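Local coordinates for phosphomethylpyrimidine kinase (Pyrococcus furiosus, PDB 2PB9), which probably phosphorylates hydroxymethylpyrimidine and its phosphate and, through its C-terminal ThiN domain, the part in this chain, joins the pyrimidine and thiazole halves into thiamine phosphate, at residues A[5-16]-A[33-41]. Numbering follows the deposited sequence.
Sequences KWRIYEELTNAV and TNFVYSLPL
Leu-12 CD1 lies over one face of the Phe-35 ring, a CH-pi contact 4.0 Å from the ring centroid and 17° off the normal, displaced toward the CG side of the ring. Ala-15 CB and Val-16 CG2 come up to the same ring obliquely, Ala-15 CB meeting CE1 of Phe-35. The Tyr-37 ring is met obliquely too: Ile-8 CG2 reaches its CD2 at 3.6 Å, while Glu-11 brings OE2 to 3.7 Å from Tyr-37 CE2. The carboxylate plane is nearly parallel to the ring plane (9° apart), and OE2 makes no hydrogen bond with the tyrosine hydroxyl. Helix 5-21 packs here on one face of the mixed sheet of the ThiN domain; its segment 5-16 runs nearly antiparallel to strand 35-38, the axes approaching to 8.7 Å. Phe-35 and Tyr-37 point to the helix, whereas Val-36 and Ser-38 point to the other face, which helix 77-86 covers. With CG anti to the backbone N (chi1 180°), the end of Leu-12 reaches the strand; CD2, beside the methyl on the ring, sits 3.5 Å from Phe-35 O and borders Tyr-37 CB. Toward the helix start, Ile-8 CD1 meets Leu-39 CD2, the two side chains crossing at about a right angle. Pro-176 touches Ala-15, Phe-35 and Tyr-37 from helix 176-185, and Phe-72 of strand 70-72 packs against Ile-8.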
loop_
_atom_site.group_PDB
_atom_site.type_symbol
_atom_site.label_atom_id
_atom_site.label_comp_id
_atom_site.label_asym_id
_atom_site.label_seq_id
_atom_site.Cartn_x
_atom_site.Cartn_y
_atom_site.Cartn_z
ATOM N N LYS A 5 13.100 40.019 7.641
ATOM C CA LYS A 5 11.834 39.522 8.199
ATOM C C LYS A 5 10.544 40.223 7.806
ATOM O O LYS A 5 9.611 39.572 7.363
ATOM C CB LYS A 5 11.912 39.472 9.728
ATOM C CG LYS A 5 12.742 38.339 10.273
ATOM C CD LYS A 5 12.255 37.946 11.658
ATOM C CE LYS A 5 12.805 36.596 12.078
ATOM N NZ LYS A 5 12.018 35.981 13.194
ATOM N N TRP A 6 10.479 41.536 7.991
ATOM C CA TRP A 6 9.260 42.239 7.638
ATOM C C TRP A 6 8.863 42.014 6.181
ATOM O O TRP A 6 7.697 41.758 5.870
ATOM C CB TRP A 6 9.383 43.738 7.889
ATOM C CG TRP A 6 8.146 44.461 7.478
ATOM C CD1 TRP A 6 7.997 45.276 6.398
ATOM C CD2 TRP A 6 6.860 44.386 8.109
ATOM N NE1 TRP A 6 6.697 45.713 6.313
ATOM C CE2 TRP A 6 5.979 45.185 7.352
ATOM C CE3 TRP A 6 6.366 43.719 9.239
ATOM C CZ2 TRP A 6 4.631 45.342 7.685
ATOM C CZ3 TRP A 6 5.013 43.872 9.571
ATOM C CH2 TRP A 6 4.167 44.679 8.794
ATOM N N ARG A 7 9.835 42.117 5.286
ATOM C CA ARG A 7 9.582 41.928 3.863
ATOM C C ARG A 7 9.028 40.531 3.596
ATOM O O ARG A 7 8.138 40.352 2.762
ATOM C CB ARG A 7 10.876 42.140 3.078
ATOM C CG ARG A 7 10.737 41.925 1.575
ATOM C CD ARG A 7 12.070 42.145 0.884
ATOM N NE ARG A 7 12.630 43.429 1.296
ATOM C CZ ARG A 7 13.904 43.788 1.161
ATOM N NH1 ARG A 7 14.793 42.962 0.613
ATOM N NH2 ARG A 7 14.290 44.983 1.595
ATOM N N ILE A 8 9.565 39.552 4.316
ATOM C CA ILE A 8 9.141 38.164 4.192
ATOM C C ILE A 8 7.701 38.029 4.668
ATOM O O ILE A 8 6.868 37.441 3.984
ATOM C CB ILE A 8 10.034 37.223 5.043
ATOM C CG1 ILE A 8 11.490 37.335 4.600
ATOM C CG2 ILE A 8 9.568 35.783 4.906
ATOM C CD1 ILE A 8 12.417 36.407 5.342
ATOM N N TYR A 9 7.417 38.574 5.847
ATOM C CA TYR A 9 6.077 38.525 6.424
ATOM C C TYR A 9 5.030 39.242 5.550
ATOM O O TYR A 9 3.882 38.795 5.453
ATOM C CB TYR A 9 6.093 39.153 7.817
ATOM C CG TYR A 9 4.714 39.410 8.389
ATOM C CD1 TYR A 9 3.972 38.381 8.996
ATOM C CD2 TYR A 9 4.139 40.679 8.313
ATOM C CE1 TYR A 9 2.694 38.622 9.511
ATOM C CE2 TYR A 9 2.876 40.924 8.815
ATOM C CZ TYR A 9 2.159 39.902 9.412
ATOM O OH TYR A 9 0.907 40.171 9.907
ATOM N N GLU A 10 5.428 40.345 4.921
ATOM C CA GLU A 10 4.521 41.118 4.081
ATOM C C GLU A 10 4.206 40.458 2.761
ATOM O O GLU A 10 3.044 40.316 2.393
ATOM C CB GLU A 10 5.110 42.494 3.806
ATOM C CG GLU A 10 4.935 43.446 4.947
ATOM C CD GLU A 10 3.489 43.874 5.099
ATOM O OE1 GLU A 10 3.032 44.683 4.256
ATOM O OE2 GLU A 10 2.815 43.393 6.046
ATOM N N GLU A 11 5.253 40.066 2.042
ATOM C CA GLU A 11 5.090 39.433 0.745
ATOM C C GLU A 11 4.278 38.141 0.812
ATOM O O GLU A 11 3.456 37.868 -0.068
ATOM C CB GLU A 11 6.464 39.182 0.115
ATOM C CG GLU A 11 7.161 40.473 -0.297
ATOM C CD GLU A 11 8.254 40.281 -1.346
ATOM O OE1 GLU A 11 8.644 41.301 -1.962
ATOM O OE2 GLU A 11 8.725 39.136 -1.555
ATOM N N LEU A 12 4.498 37.353 1.858
ATOM C CA LEU A 12 3.772 36.108 2.007
ATOM C C LEU A 12 2.341 36.416 2.430
ATOM O O LEU A 12 1.382 35.897 1.855
ATOM C CB LEU A 12 4.465 35.201 3.035
ATOM C CG LEU A 12 3.806 33.840 3.310
ATOM C CD1 LEU A 12 3.484 33.156 1.994
ATOM C CD2 LEU A 12 4.717 32.973 4.162
ATOM N N THR A 13 2.196 37.277 3.428
ATOM C CA THR A 13 0.874 37.634 3.903
ATOM C C THR A 13 0.009 38.162 2.757
ATOM O O THR A 13 -1.202 37.964 2.752
ATOM C CB THR A 13 0.961 38.680 5.047
ATOM O OG1 THR A 13 1.495 38.056 6.223
ATOM C CG2 THR A 13 -0.402 39.251 5.368
ATOM N N ASN A 14 0.619 38.828 1.782
ATOM C CA ASN A 14 -0.151 39.344 0.653
ATOM C C ASN A 14 -0.549 38.192 -0.256
ATOM O O ASN A 14 -1.720 38.055 -0.625
ATOM C CB ASN A 14 0.655 40.356 -0.172
ATOM C CG ASN A 14 0.902 41.664 0.566
ATOM O OD1 ASN A 14 -0.008 42.237 1.179
ATOM N ND2 ASN A 14 2.139 42.154 0.498
ATOM N N ALA A 15 0.433 37.369 -0.618
ATOM C CA ALA A 15 0.194 36.227 -1.496
ATOM C C ALA A 15 -0.935 35.364 -0.947
ATOM O O ALA A 15 -1.817 34.939 -1.685
ATOM C CB ALA A 15 1.472 35.400 -1.646
ATOM N N VAL A 16 -0.901 35.109 0.354
ATOM C CA VAL A 16 -1.928 34.310 1.005
ATOM C C VAL A 16 -3.299 34.967 0.833
ATOM O O VAL A 16 -4.306 34.286 0.626
ATOM C CB VAL A 16 -1.621 34.147 2.515
ATOM C CG1 VAL A 16 -2.770 33.448 3.215
ATOM C CG2 VAL A 16 -0.332 33.359 2.699
ATOM N N THR A 33 -3.535 23.405 2.862
ATOM C CA THR A 33 -2.446 23.959 2.091
ATOM C C THR A 33 -1.660 24.973 2.922
ATOM O O THR A 33 -2.236 25.814 3.624
ATOM C CB THR A 33 -2.958 24.637 0.789
ATOM O OG1 THR A 33 -3.341 23.625 -0.149
ATOM C CG2 THR A 33 -1.867 25.527 0.162
ATOM N N ASN A 34 -0.340 24.856 2.860
ATOM C CA ASN A 34 0.524 25.780 3.549
ATOM C C ASN A 34 1.380 26.453 2.474
ATOM O O ASN A 34 1.793 25.824 1.499
ATOM C CB ASN A 34 1.390 25.054 4.579
ATOM C CG ASN A 34 1.695 25.923 5.791
ATOM O OD1 ASN A 34 1.994 25.415 6.865
ATOM N ND2 ASN A 34 1.617 27.239 5.620
ATOM N N PHE A 35 1.616 27.743 2.655
ATOM C CA PHE A 35 2.382 28.545 1.718
ATOM C C PHE A 35 3.534 29.112 2.548
ATOM O O PHE A 35 3.307 29.780 3.564
ATOM C CB PHE A 35 1.456 29.646 1.185
ATOM C CG PHE A 35 1.955 30.344 -0.045
ATOM C CD1 PHE A 35 1.141 31.275 -0.695
ATOM C CD2 PHE A 35 3.237 30.116 -0.539
ATOM C CE1 PHE A 35 1.594 31.975 -1.818
ATOM C CE2 PHE A 35 3.705 30.809 -1.662
ATOM C CZ PHE A 35 2.879 31.742 -2.301
ATOM N N VAL A 36 4.768 28.831 2.140
ATOM C CA VAL A 36 5.910 29.310 2.912
ATOM C C VAL A 36 6.898 30.195 2.183
ATOM O O VAL A 36 6.955 30.229 0.952
ATOM C CB VAL A 36 6.726 28.144 3.540
ATOM C CG1 VAL A 36 5.831 27.297 4.399
ATOM C CG2 VAL A 36 7.403 27.311 2.449
ATOM N N TYR A 37 7.675 30.913 2.983
ATOM C CA TYR A 37 8.706 31.805 2.489
ATOM C C TYR A 37 9.803 31.800 3.546
ATOM O O TYR A 37 9.622 32.281 4.665
ATOM C CB TYR A 37 8.142 33.203 2.288
ATOM C CG TYR A 37 9.045 34.124 1.502
ATOM C CD1 TYR A 37 10.151 33.631 0.804
ATOM C CD2 TYR A 37 8.778 35.496 1.438
ATOM C CE1 TYR A 37 10.970 34.477 0.066
ATOM C CE2 TYR A 37 9.586 36.349 0.701
ATOM C CZ TYR A 37 10.676 35.834 0.022
ATOM O OH TYR A 37 11.458 36.688 -0.707
ATOM N N SER A 38 10.938 31.228 3.174
ATOM C CA SER A 38 12.068 31.088 4.071
ATOM C C SER A 38 13.004 32.283 4.121
ATOM O O SER A 38 12.953 33.172 3.271
ATOM C CB SER A 38 12.866 29.846 3.665
ATOM O OG SER A 38 14.097 29.788 4.344
ATOM N N LEU A 39 13.846 32.296 5.152
ATOM C CA LEU A 39 14.859 33.331 5.296
ATOM C C LEU A 39 15.946 32.826 4.370
ATOM O O LEU A 39 16.029 31.629 4.094
ATOM C CB LEU A 39 15.416 33.388 6.724
ATOM C CG LEU A 39 14.616 34.077 7.830
ATOM C CD1 LEU A 39 15.211 33.720 9.172
ATOM C CD2 LEU A 39 14.621 35.579 7.613
ATOM N N PRO A 40 16.758 33.746 3.890
ATOM C CA PRO A 40 17.864 33.379 3.003
ATOM C C PRO A 40 19.002 32.664 3.744
ATOM O O PRO A 40 19.101 32.814 4.963
ATOM C CB PRO A 40 18.421 34.731 2.543
ATOM C CG PRO A 40 18.149 35.647 3.670
ATOM C CD PRO A 40 16.906 35.125 4.335
ATOM N N LEU A 41 19.797 31.897 3.042
ATOM C CA LEU A 41 20.916 31.228 3.702
ATOM C C LEU A 41 21.959 32.317 3.988
ATOM O O LEU A 41 21.980 33.361 3.330
ATOM C CB LEU A 41 21.534 30.154 2.803
ATOM C CG LEU A 41 20.608 29.079 2.243
ATOM C CD1 LEU A 41 19.581 29.739 1.323
ATOM C CD2 LEU A 41 21.423 28.041 1.479
#